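Local coordinates for protein KLLA0E08119p (Kluyveromyces lactis, PDB 3VA7) that probably carboxylates urea to urea-1-carboxylate using ATP, hydrogencarbonate and a biotin group that carries the carboxylate, this chain being the carboxylase part of a larger bifunctional enzyme, at residues Lys29-Val34 and Ala104-Pro109; Lys51-Lys56 and Leu337-Leu342; Pro707-Ala712 and Ile736-Asp741; Pro723-Asp728 and Gly754-Gln759. One frame throughout, in Å; residues are numbered along the deposited sequence.

Interaction 1 of 4, residues Lys29-Val34 and Ala104-Pro109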
# COMPACT_ATOMS: atom_id res chain seq x y z
N LYS A 29 -15.26 -34.32 29.23
CA LYS A 29 -14.55 -33.89 28.04
C LYS A 29 -14.73 -34.94 26.92
O LYS A 29 -14.15 -36.05 26.98
CB LYS A 29 -13.08 -33.65 28.34
CG LYS A 29 -12.35 -32.86 27.25
CD LYS A 29 -11.13 -32.16 27.80
CE LYS A 29 -11.52 -31.36 29.03
NZ LYS A 29 -10.32 -31.00 29.80
N PRO A 30 -15.55 -34.62 25.89
CA PRO A 30 -15.88 -35.58 24.83
C PRO A 30 -14.68 -36.21 24.14
O PRO A 30 -14.71 -37.39 23.83
CB PRO A 30 -16.71 -34.75 23.83
CG PRO A 30 -16.57 -33.34 24.28
CD PRO A 30 -16.34 -33.38 25.74
N PHE A 31 -13.67 -35.39 23.87
CA PHE A 31 -12.49 -35.75 23.09
C PHE A 31 -11.32 -34.91 23.59
O PHE A 31 -11.51 -33.82 24.13
CB PHE A 31 -12.68 -35.46 21.60
CG PHE A 31 -13.82 -36.18 20.95
CD1 PHE A 31 -13.71 -37.52 20.58
CD2 PHE A 31 -14.99 -35.49 20.62
CE1 PHE A 31 -14.76 -38.18 19.95
CE2 PHE A 31 -16.03 -36.14 19.98
CZ PHE A 31 -15.91 -37.49 19.64
N GLU A 32 -10.11 -35.42 23.39
CA GLU A 32 -8.92 -34.84 23.96
C GLU A 32 -8.30 -33.91 22.90
O GLU A 32 -8.04 -32.74 23.16
CB GLU A 32 -7.98 -35.98 24.37
CG GLU A 32 -7.29 -35.84 25.74
CD GLU A 32 -8.25 -35.45 26.87
OE1 GLU A 32 -9.28 -36.16 27.03
OE2 GLU A 32 -7.98 -34.44 27.60
N THR A 33 -8.11 -34.44 21.70
CA THR A 33 -7.67 -33.63 20.59
C THR A 33 -8.67 -33.88 19.43
O THR A 33 -9.13 -35.01 19.25
CB THR A 33 -6.16 -33.91 20.22
OG1 THR A 33 -6.02 -35.21 19.69
CG2 THR A 33 -5.28 -33.90 21.42
N VAL A 34 -9.03 -32.83 18.69
CA VAL A 34 -10.02 -32.87 17.59
C VAL A 34 -9.43 -32.17 16.36
O VAL A 34 -8.93 -31.08 16.47
CB VAL A 34 -11.37 -32.14 17.99
CG1 VAL A 34 -12.23 -31.87 16.78
CG2 VAL A 34 -12.19 -32.90 19.00
N ALA A 104 -5.47 -37.30 16.58
CA ALA A 104 -6.85 -36.72 16.81
C ALA A 104 -7.88 -37.83 17.00
O ALA A 104 -7.98 -38.73 16.16
CB ALA A 104 -7.26 -35.79 15.68
N GLN A 105 -8.62 -37.82 18.09
CA GLN A 105 -9.64 -38.87 18.19
C GLN A 105 -10.85 -38.66 17.30
O GLN A 105 -11.55 -39.64 16.98
CB GLN A 105 -10.01 -39.26 19.60
CG GLN A 105 -10.19 -38.15 20.52
CD GLN A 105 -9.28 -38.28 21.70
OE1 GLN A 105 -8.04 -38.45 21.56
NE2 GLN A 105 -9.88 -38.22 22.92
N ALA A 106 -11.06 -37.42 16.85
CA ALA A 106 -12.27 -37.03 16.07
C ALA A 106 -11.94 -36.00 15.00
O ALA A 106 -10.95 -35.25 15.11
CB ALA A 106 -13.34 -36.49 16.98
N ILE A 107 -12.76 -36.00 13.96
CA ILE A 107 -12.69 -34.98 12.92
C ILE A 107 -14.04 -34.28 12.80
O ILE A 107 -15.09 -34.92 12.74
CB ILE A 107 -12.33 -35.57 11.55
CG1 ILE A 107 -10.99 -36.30 11.64
CG2 ILE A 107 -12.33 -34.48 10.49
CD1 ILE A 107 -10.78 -37.28 10.48
N ILE A 108 -14.00 -32.95 12.85
CA ILE A 108 -15.20 -32.20 12.69
C ILE A 108 -14.98 -31.46 11.39
O ILE A 108 -13.94 -30.82 11.19
CB ILE A 108 -15.52 -31.31 13.91
CG1 ILE A 108 -16.79 -30.49 13.67
CG2 ILE A 108 -14.37 -30.41 14.23
CD1 ILE A 108 -17.35 -29.81 14.90
N PRO A 109 -15.96 -31.58 10.46
CA PRO A 109 -15.80 -31.20 9.07
C PRO A 109 -16.22 -29.79 8.69
O PRO A 109 -15.80 -29.30 7.62
CB PRO A 109 -16.68 -32.19 8.34
CG PRO A 109 -17.77 -32.48 9.31
CD PRO A 109 -17.25 -32.27 10.70

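Interaction 2 of 4, residues Lys51-Lys56 and Leu337-Leu342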
# COMPACT_ATOMS: atom_id res chain seq x y z
N LYS A 51 -11.23 -24.55 22.19
CA LYS A 51 -10.48 -23.87 23.23
C LYS A 51 -11.28 -23.78 24.53
O LYS A 51 -10.79 -24.24 25.55
CB LYS A 51 -10.00 -22.48 22.80
CG LYS A 51 -9.13 -21.74 23.88
CD LYS A 51 -8.08 -20.82 23.18
CE LYS A 51 -7.55 -19.62 24.02
NZ LYS A 51 -8.30 -18.29 23.73
N ARG A 52 -12.48 -23.19 24.49
CA ARG A 52 -13.24 -22.99 25.73
C ARG A 52 -13.47 -24.32 26.43
O ARG A 52 -13.51 -24.37 27.64
CB ARG A 52 -14.57 -22.27 25.47
CG ARG A 52 -15.52 -22.24 26.66
CD ARG A 52 -16.81 -21.37 26.39
NE ARG A 52 -17.69 -21.98 25.37
CZ ARG A 52 -18.43 -23.08 25.56
NH1 ARG A 52 -18.46 -23.72 26.74
NH2 ARG A 52 -19.15 -23.56 24.55
N MET A 53 -13.55 -25.42 25.65
CA MET A 53 -13.79 -26.72 26.23
C MET A 53 -12.50 -27.43 26.69
O MET A 53 -12.57 -28.52 27.28
CB MET A 53 -14.54 -27.59 25.23
CG MET A 53 -15.99 -27.13 24.94
SD MET A 53 -16.81 -28.18 23.70
CE MET A 53 -17.31 -29.58 24.70
N GLY A 54 -11.33 -26.84 26.44
CA GLY A 54 -10.09 -27.42 26.93
C GLY A 54 -9.68 -28.62 26.09
O GLY A 54 -8.91 -29.48 26.57
N ILE A 55 -10.20 -28.66 24.86
CA ILE A 55 -9.91 -29.68 23.86
C ILE A 55 -8.85 -29.20 22.86
O ILE A 55 -8.98 -28.13 22.27
CB ILE A 55 -11.17 -29.99 23.05
CG1 ILE A 55 -12.31 -30.45 23.98
CG2 ILE A 55 -10.86 -31.03 21.96
CD1 ILE A 55 -13.61 -30.75 23.22
N LYS A 56 -7.83 -30.01 22.64
CA LYS A 56 -6.74 -29.59 21.81
C LYS A 56 -7.25 -29.65 20.39
O LYS A 56 -7.98 -30.54 20.07
CB LYS A 56 -5.47 -30.44 22.06
CG LYS A 56 -4.59 -29.83 23.21
CD LYS A 56 -4.00 -30.90 24.13
CE LYS A 56 -2.94 -31.86 23.42
NZ LYS A 56 -2.52 -33.18 24.13
N LEU A 337 -23.92 -24.75 19.35
CA LEU A 337 -24.20 -25.91 18.50
C LEU A 337 -22.99 -26.84 18.23
O LEU A 337 -23.11 -28.05 18.33
CB LEU A 337 -24.83 -25.45 17.20
CG LEU A 337 -26.21 -24.80 17.38
CD1 LEU A 337 -26.70 -24.50 15.98
CD2 LEU A 337 -27.28 -25.70 18.20
N VAL A 338 -21.82 -26.28 17.91
CA VAL A 338 -20.57 -27.07 17.88
C VAL A 338 -20.36 -27.85 19.17
O VAL A 338 -19.94 -28.99 19.13
CB VAL A 338 -19.32 -26.22 17.48
CG1 VAL A 338 -17.96 -26.95 17.75
CG2 VAL A 338 -19.41 -25.77 16.02
N GLU A 339 -20.62 -27.25 20.33
CA GLU A 339 -20.38 -27.97 21.60
C GLU A 339 -21.28 -29.22 21.63
O GLU A 339 -20.79 -30.33 21.86
CB GLU A 339 -20.72 -27.10 22.82
CG GLU A 339 -20.54 -27.86 24.16
CD GLU A 339 -20.89 -27.04 25.40
OE1 GLU A 339 -20.92 -27.62 26.51
OE2 GLU A 339 -21.15 -25.83 25.26
N TRP A 340 -22.58 -29.00 21.39
CA TRP A 340 -23.55 -30.06 21.24
C TRP A 340 -23.10 -31.13 20.26
O TRP A 340 -23.05 -32.29 20.62
CB TRP A 340 -24.87 -29.47 20.81
CG TRP A 340 -25.70 -29.04 21.94
CD1 TRP A 340 -25.35 -28.17 22.96
CD2 TRP A 340 -27.04 -29.47 22.21
NE1 TRP A 340 -26.40 -28.04 23.87
CE2 TRP A 340 -27.45 -28.81 23.42
CE3 TRP A 340 -27.94 -30.35 21.57
CZ2 TRP A 340 -28.73 -29.01 23.97
CZ3 TRP A 340 -29.20 -30.52 22.09
CH2 TRP A 340 -29.59 -29.87 23.29
N MET A 341 -22.74 -30.77 19.05
CA MET A 341 -22.25 -31.73 18.10
C MET A 341 -21.14 -32.57 18.75
O MET A 341 -21.16 -33.81 18.71
CB MET A 341 -21.70 -31.04 16.86
CG MET A 341 -22.76 -30.33 15.96
SD MET A 341 -22.01 -29.53 14.52
CE MET A 341 -21.15 -30.82 13.67
N LEU A 342 -20.17 -31.92 19.38
CA LEU A 342 -19.06 -32.66 19.90
C LEU A 342 -19.54 -33.68 20.95
O LEU A 342 -19.12 -34.85 20.94
CB LEU A 342 -17.99 -31.72 20.48
CG LEU A 342 -17.21 -30.93 19.42
CD1 LEU A 342 -16.46 -29.70 20.02
CD2 LEU A 342 -16.26 -31.81 18.65

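Interaction 3 of 4, residues Pro707-Ala712 and Ile736-Asp741. With BTI (5-(hexahydro-2-oxo-1H-thieno[3,4-D]imidazol-6-yl)pentanal), chain B.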
# COMPACT_ATOMS: atom_id res chain seq x y z
N PRO A 707 23.90 21.97 -18.92
CA PRO A 707 25.37 22.08 -18.82
C PRO A 707 25.92 21.27 -17.68
O PRO A 707 25.29 21.16 -16.65
CB PRO A 707 25.60 23.57 -18.55
CG PRO A 707 24.25 24.08 -17.92
CD PRO A 707 23.17 23.13 -18.36
N LYS A 708 27.11 20.73 -17.85
CA LYS A 708 27.72 19.84 -16.89
C LYS A 708 28.43 20.63 -15.83
O LYS A 708 28.96 21.65 -16.14
CB LYS A 708 28.68 18.87 -17.61
CG LYS A 708 27.99 18.01 -18.68
CD LYS A 708 26.70 17.26 -18.17
CE LYS A 708 25.84 16.70 -19.32
NZ LYS A 708 26.65 15.93 -20.36
N PRO A 709 28.45 20.18 -14.58
CA PRO A 709 29.04 21.01 -13.49
C PRO A 709 30.55 21.11 -13.45
O PRO A 709 31.26 20.20 -13.89
CB PRO A 709 28.57 20.32 -12.19
CG PRO A 709 27.44 19.44 -12.60
CD PRO A 709 27.70 19.03 -14.05
N LYS A 710 31.03 22.22 -12.91
CA LYS A 710 32.43 22.34 -12.64
C LYS A 710 32.54 22.40 -11.14
O LYS A 710 31.97 23.28 -10.49
CB LYS A 710 33.05 23.57 -13.32
CG LYS A 710 32.58 23.85 -14.74
CD LYS A 710 33.13 25.16 -15.23
CE LYS A 710 33.59 25.06 -16.67
NZ LYS A 710 32.49 25.25 -17.60
N TRP A 711 33.23 21.42 -10.60
CA TRP A 711 33.27 21.22 -9.18
C TRP A 711 34.43 21.95 -8.48
O TRP A 711 35.51 22.10 -9.02
CB TRP A 711 33.33 19.72 -8.89
CG TRP A 711 32.16 18.99 -9.45
CD1 TRP A 711 32.15 18.13 -10.52
CD2 TRP A 711 30.80 19.04 -8.98
NE1 TRP A 711 30.89 17.63 -10.74
CE2 TRP A 711 30.04 18.17 -9.80
CE3 TRP A 711 30.16 19.71 -7.93
CZ2 TRP A 711 28.67 17.95 -9.61
CZ3 TRP A 711 28.78 19.49 -7.73
CH2 TRP A 711 28.05 18.64 -8.58
N ALA A 712 34.19 22.41 -7.26
CA ALA A 712 35.17 23.15 -6.51
C ALA A 712 36.05 22.19 -5.80
O ALA A 712 37.10 22.57 -5.37
CB ALA A 712 34.49 24.12 -5.50
N ILE A 736 17.05 21.16 -6.21
CA ILE A 736 17.57 20.75 -7.50
C ILE A 736 18.82 19.97 -7.17
O ILE A 736 19.85 20.52 -6.83
CB ILE A 736 17.73 21.96 -8.45
CG1 ILE A 736 16.36 22.57 -8.71
CG2 ILE A 736 18.25 21.58 -9.78
CD1 ILE A 736 16.46 24.00 -9.24
N ASN A 737 18.69 18.65 -7.21
CA ASN A 737 19.66 17.70 -6.66
C ASN A 737 20.55 17.22 -7.78
O ASN A 737 20.05 16.75 -8.82
CB ASN A 737 18.86 16.51 -6.10
CG ASN A 737 19.71 15.49 -5.34
OD1 ASN A 737 19.48 14.31 -5.50
ND2 ASN A 737 20.61 15.93 -4.48
N PHE A 738 21.86 17.35 -7.56
CA PHE A 738 22.85 16.93 -8.53
C PHE A 738 23.30 15.47 -8.27
O PHE A 738 24.28 15.21 -7.53
CB PHE A 738 24.04 17.92 -8.54
CG PHE A 738 23.86 19.07 -9.51
CD1 PHE A 738 23.21 20.24 -9.14
CD2 PHE A 738 24.33 18.97 -10.82
CE1 PHE A 738 23.00 21.26 -10.07
CE2 PHE A 738 24.13 19.98 -11.74
CZ PHE A 738 23.47 21.13 -11.36
N THR A 739 22.62 14.50 -8.90
CA THR A 739 22.95 13.09 -8.68
C THR A 739 24.11 12.82 -9.59
O THR A 739 23.91 12.48 -10.75
CB THR A 739 21.79 12.16 -9.05
OG1 THR A 739 21.56 12.24 -10.47
CG2 THR A 739 20.53 12.56 -8.31
N GLY A 740 25.32 12.99 -9.09
CA GLY A 740 26.52 13.03 -9.98
C GLY A 740 26.51 14.34 -10.82
O GLY A 740 26.34 15.44 -10.26
N ASP A 741 26.60 14.22 -12.14
CA ASP A 741 26.79 15.35 -13.02
C ASP A 741 25.47 15.84 -13.69
O ASP A 741 25.46 16.73 -14.53
CB ASP A 741 27.87 15.01 -14.05
CG ASP A 741 29.25 14.83 -13.41
OD1 ASP A 741 29.73 15.79 -12.76
OD2 ASP A 741 29.88 13.74 -13.58
C11 BTI B . 14.00 10.28 -10.59
O11 BTI B . 14.89 9.46 -10.96
C10 BTI B . 14.06 11.13 -9.29
C9 BTI B . 15.29 10.76 -8.46
C8 BTI B . 15.65 11.72 -7.33
C7 BTI B . 17.11 11.64 -6.84
C2 BTI B . 17.61 10.24 -6.54
S1 BTI B . 16.67 9.43 -5.28
C6 BTI B . 17.97 8.34 -4.83
C5 BTI B . 19.28 9.01 -5.18
N3 BTI B . 19.71 9.54 -3.92
C3 BTI B . 19.63 10.85 -3.91
O3 BTI B . 20.01 11.59 -2.89
N2 BTI B . 19.18 11.33 -5.05
C4 BTI B . 19.04 10.26 -6.03
O HOH W 1 23.94 18.52 -15.87

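Interaction 4 of 4, residues Pro723-Asp728 and Gly754-Gln759. With BTI (5-(hexahydro-2-oxo-1H-thieno[3,4-D]imidazol-6-yl)pentanal), chain B.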
# COMPACT_ATOMS: atom_id res chain seq x y z
N PRO A 723 32.52 14.50 -6.85
CA PRO A 723 32.50 15.72 -6.08
C PRO A 723 31.13 16.23 -5.71
O PRO A 723 31.09 17.11 -4.87
CB PRO A 723 33.20 16.73 -6.98
CG PRO A 723 34.00 15.91 -7.89
CD PRO A 723 33.17 14.72 -8.15
N SER A 724 30.04 15.73 -6.30
CA SER A 724 28.65 16.09 -5.87
C SER A 724 28.19 15.33 -4.64
O SER A 724 27.11 15.64 -4.08
CB SER A 724 27.61 15.78 -6.94
OG SER A 724 27.38 14.38 -7.01
N ASN A 725 28.93 14.28 -4.27
CA ASN A 725 28.60 13.42 -3.14
C ASN A 725 28.81 14.17 -1.83
O ASN A 725 29.82 14.85 -1.65
CB ASN A 725 29.49 12.16 -3.17
CG ASN A 725 29.17 11.21 -4.32
OD1 ASN A 725 28.54 11.57 -5.33
ND2 ASN A 725 29.62 9.97 -4.17
N ALA A 726 27.88 13.99 -0.89
CA ALA A 726 27.77 14.80 0.30
C ALA A 726 27.43 13.89 1.43
O ALA A 726 26.74 12.88 1.23
CB ALA A 726 26.64 15.84 0.11
N HIS A 727 27.90 14.23 2.63
CA HIS A 727 27.43 13.51 3.80
C HIS A 727 25.90 13.66 3.86
O HIS A 727 25.35 14.76 3.94
CB HIS A 727 28.13 13.98 5.07
CG HIS A 727 29.58 13.62 5.14
ND1 HIS A 727 30.04 12.44 5.69
CD2 HIS A 727 30.68 14.29 4.71
CE1 HIS A 727 31.35 12.42 5.63
NE2 HIS A 727 31.77 13.52 5.02
N ASP A 728 25.23 12.54 3.76
CA ASP A 728 23.77 12.51 3.60
C ASP A 728 23.08 13.44 4.60
O ASP A 728 23.46 13.46 5.80
CB ASP A 728 23.26 11.05 3.64
CG ASP A 728 23.96 10.15 2.61
OD1 ASP A 728 23.25 9.35 1.95
OD2 ASP A 728 25.21 10.26 2.42
N GLY A 754 19.34 12.24 1.48
CA GLY A 754 19.99 11.87 0.23
C GLY A 754 21.45 12.24 0.27
O GLY A 754 21.84 12.98 1.17
N GLY A 755 22.25 11.77 -0.70
CA GLY A 755 23.70 11.74 -0.58
C GLY A 755 24.43 12.70 -1.53
O GLY A 755 25.66 12.57 -1.68
N PHE A 756 23.70 13.65 -2.15
CA PHE A 756 24.30 14.62 -3.10
C PHE A 756 23.96 16.08 -2.80
O PHE A 756 22.94 16.37 -2.20
CB PHE A 756 23.79 14.41 -4.54
CG PHE A 756 23.85 13.00 -5.04
CD1 PHE A 756 22.73 12.15 -4.93
CD2 PHE A 756 25.02 12.51 -5.65
CE1 PHE A 756 22.78 10.83 -5.41
CE2 PHE A 756 25.06 11.19 -6.13
CZ PHE A 756 23.94 10.35 -6.03
N VAL A 757 24.76 17.02 -3.31
CA VAL A 757 24.51 18.44 -3.09
C VAL A 757 23.30 18.90 -3.90
O VAL A 757 23.00 18.34 -4.95
CB VAL A 757 25.73 19.28 -3.44
CG1 VAL A 757 26.88 18.97 -2.50
CG2 VAL A 757 26.17 19.03 -4.85
N CYS A 758 22.57 19.89 -3.39
CA CYS A 758 21.42 20.54 -4.06
C CYS A 758 21.81 21.99 -4.32
O CYS A 758 22.34 22.68 -3.41
CB CYS A 758 20.20 20.52 -3.16
SG CYS A 758 19.42 18.89 -2.91
N GLN A 759 21.52 22.50 -5.51
CA GLN A 759 22.02 23.79 -5.91
C GLN A 759 21.09 24.89 -5.43
O GLN A 759 21.53 25.88 -4.84
CB GLN A 759 22.26 23.80 -7.43
CG GLN A 759 22.21 25.14 -8.12
CD GLN A 759 23.42 26.02 -7.87
OE1 GLN A 759 24.55 25.56 -7.80
NE2 GLN A 759 23.18 27.30 -7.73
C11 BTI B . 14.00 10.28 -10.59
O11 BTI B . 14.89 9.46 -10.96
C10 BTI B . 14.06 11.13 -9.29
C9 BTI B . 15.29 10.76 -8.46
C8 BTI B . 15.65 11.72 -7.33
C7 BTI B . 17.11 11.64 -6.84
C2 BTI B . 17.61 10.24 -6.54
S1 BTI B . 16.67 9.43 -5.28
C6 BTI B . 17.97 8.34 -4.83
C5 BTI B . 19.28 9.01 -5.18
N3 BTI B . 19.71 9.54 -3.92
C3 BTI B . 19.63 10.85 -3.91
O3 BTI B . 20.01 11.59 -2.89
N2 BTI B . 19.18 11.33 -5.05
C4 BTI B . 19.04 10.26 -6.03

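Interaction 1 of 4, residues Lys29-Val34 and Ala104-Pro109
Phe31 lays one face of its ring over the methyl of Ala106, a CH-pi contact in which CB lies 3.7 Å from the ring centroid and only 10° off the ring normal. With CG anti to the carbonyl carbon (chi1 -60°), the ring is directed at segment 104-109. Gln105 comes in at the ring edge instead, its CG 3.6 Å from Phe31 CD1. A serine in place of Phe31 would probably leave the Ala106 methyl without its aromatic cover and Gln105 CG without a neighbour at the ring edge. Further on, Val34 turns CG1 anti to the backbone N (chi1 165°), which brings that methyl to 3.6 Å from Ile108 CG2, the two side chains crossing at a slant. Val34 CG2 approaches Ala106 CB more loosely, at 4.3 Å. The backbones are joined by a hydrogen bond from Gln105 N to Thr33 O, 3.1 Å long. Ala106 then continues the pairing with Leu35. Strands 33-36 and 106-108 are thus neighbours in a parallel sheet of order 3-2-1-4-5, the Rossmann-like sheet expected of a biotin carboxylase N-terminal domain.

Interaction 2 of 4, residues Lys51-Lys56 and Leu337-Leu342
Glu339 makes both the polar and part of the apolar contact with segment 51-56. Its side chain is fully extended, with CG anti to the backbone N (chi1 177°), and this carries the carboxylate to the guanidinium of Arg52. There OE2 accepts a nearly straight hydrogen bond from Arg52 NH2, 3.1 Å with 166° at the hydrogen, as part of a salt bridge. The oxygen lies close to the guanidinium plane, whereas the nitrogen stands well above the carboxylate plane, the two planes being 54° apart. Arg52 NH2 also forms a salt bridge with Asp336, just before the second segment, so two acids share this one nitrogen. Nearer the backbone, Glu339 CG serves as an apolar surface: Met53 CE packs on it at 3.7 Å, brought there by a bend at the end of the methionine chain.

One turn along, Leu342 faces the same way. Its CD1 meets Met53 SD at 4.0 Å and, more distantly, Ile55 CD1 at 4.4 Å. Met53 therefore lies against Glu339 and Leu342 in succession. Between Met53 and Ile55 the helix closes in a Schellman motif, Gly54 having positive phi and Gly54 N bonding to Lys51 O at 2.8 Å.

The contact sets the C-terminal end of helix 40-53 against helix 337-345 within the biotin carboxylase region. Leu342 also touches Leu50 and Val338 rests on Arg45 and Ile46, while Ile55 packs on Val34 of strand 33-36 and Trp340 lies on Met242 of strand 235-244.

Interaction 3 of 4, residues Pro707-Ala712 and Ile736-Asp741
Trp711 and Asp741 form the closely fitted end of this contact. CG anti to the carbonyl carbon (chi1 -59°) turns the indole toward segment 736-741. Its NE1 donates to Asp741 OD1 over 3.0 Å, with 168° at the hydrogen; the oxygen lies in the ring plane and is met nearly along its C-O axis, although ring and carboxylate planes are 45° apart. The same indole edge faces Gly740 O, 3.5 Å from Trp711 CZ2, and CH2 reaches Phe738 CB at 4.1 Å. Pro709 fills the adjoining position, with its CG 3.5 Å from Phe738 CE2 and its CB over a face of the indole. A leucine in place of Trp711 would probably leave the buried Asp741 OD1 without its indole donor and open a gap beside Phe738.

Toward Pro707 the fit becomes looser. One water donates to both Pro707 O (3.1 Å) and Asp741 O (2.7 Å), bridging backbones that do not bond directly, and Lys708 only brushes Asp741 O with CD before its amine pairs with Glu1148.

From the same strand, Asn737 OD1 accepts a hydrogen bond from N2 of the bound biotin group at 3.0 Å, and Thr739 also lines that pocket. Strand 735-739 lies between strands 742-746 and 756-762 in the carboxyltransferase domain. Loop 707-712 packs outside it, with Phe678 and His722 meeting the indole and helix 680-688 bordering Pro709 and Phe738.

Interaction 4 of 4, residues Pro723-Asp728 and Gly754-Gln759
Val757 N and Ala726 N each donate to a backbone carbonyl of the other segment, and the two bonds bracket the antiparallel non-hydrogen-bonded pair Asn725 and Phe756. Val757 N reaches Ser724 O, and Ala726 N reaches Gly755 O, each at 2.8 Å; Gly755 O also accepts from Lys1012. A third donor, Gly755 N, turns to the ureido oxygen O3 of the bound biotin group, 3.1 Å away with 144° at the hydrogen. Asp728 is held by a hydrogen bond with Tyr1044 at OD1 and by a salt bridge to Lys1012 at OD2.

Weaker contacts lie outside these bonds. Asp728 CA lies 3.1 Å from Gly754 O in a CA-H...O contact. The carboxylate of Asp728 passes beside Gly755 CA. With CG anti to the carbonyl carbon (chi1 -49°), Phe756 places its ring between segment 723-728 and the cofactor: CD2 is 3.3 Å from Ser724 OG at the ring edge, and CD1 is 3.4 Å from biotin O3. Ser724 OG also has weak bonds to Phe738 O and Gly740 N. On the flank, Ala726 CB and Val757 CG1 are 4.1 Å apart.

Gly754 CA comes so near O3 that a CB at this position would collide with it. With Gly755 N as its donor, O3 is recognised by main chain, beside a residue with no side chain. A backbone N-H at O3 would be expected to draw electron density toward that oxygen, consistent with biotin bound for carboxyl transfer; the bound urea lies about 5 Å from the side chain of Asp728.

Interactions 1 and 2 adjoin in the biotin carboxylase region, where Lys56 bonds by its backbone to Glu32 and Val34 and the ring of Phe31 packs against Leu342 O. Interaction 1 lies largely in the core of a parallel sheet and is mostly apolar; interaction 2, at a partly exposed helix end, adds a salt bridge. Interactions 3 and 4, with centres about 10 Å apart, are buried in the carboxyltransferase domain and share neighbouring strands 735-739 and 756-762. Both touch the biotin group, one through a side-chain acceptor and the other through a backbone donor. The two pairs stand on opposite sides of the chain's centre, their nearest atoms at least about 47 Å apart.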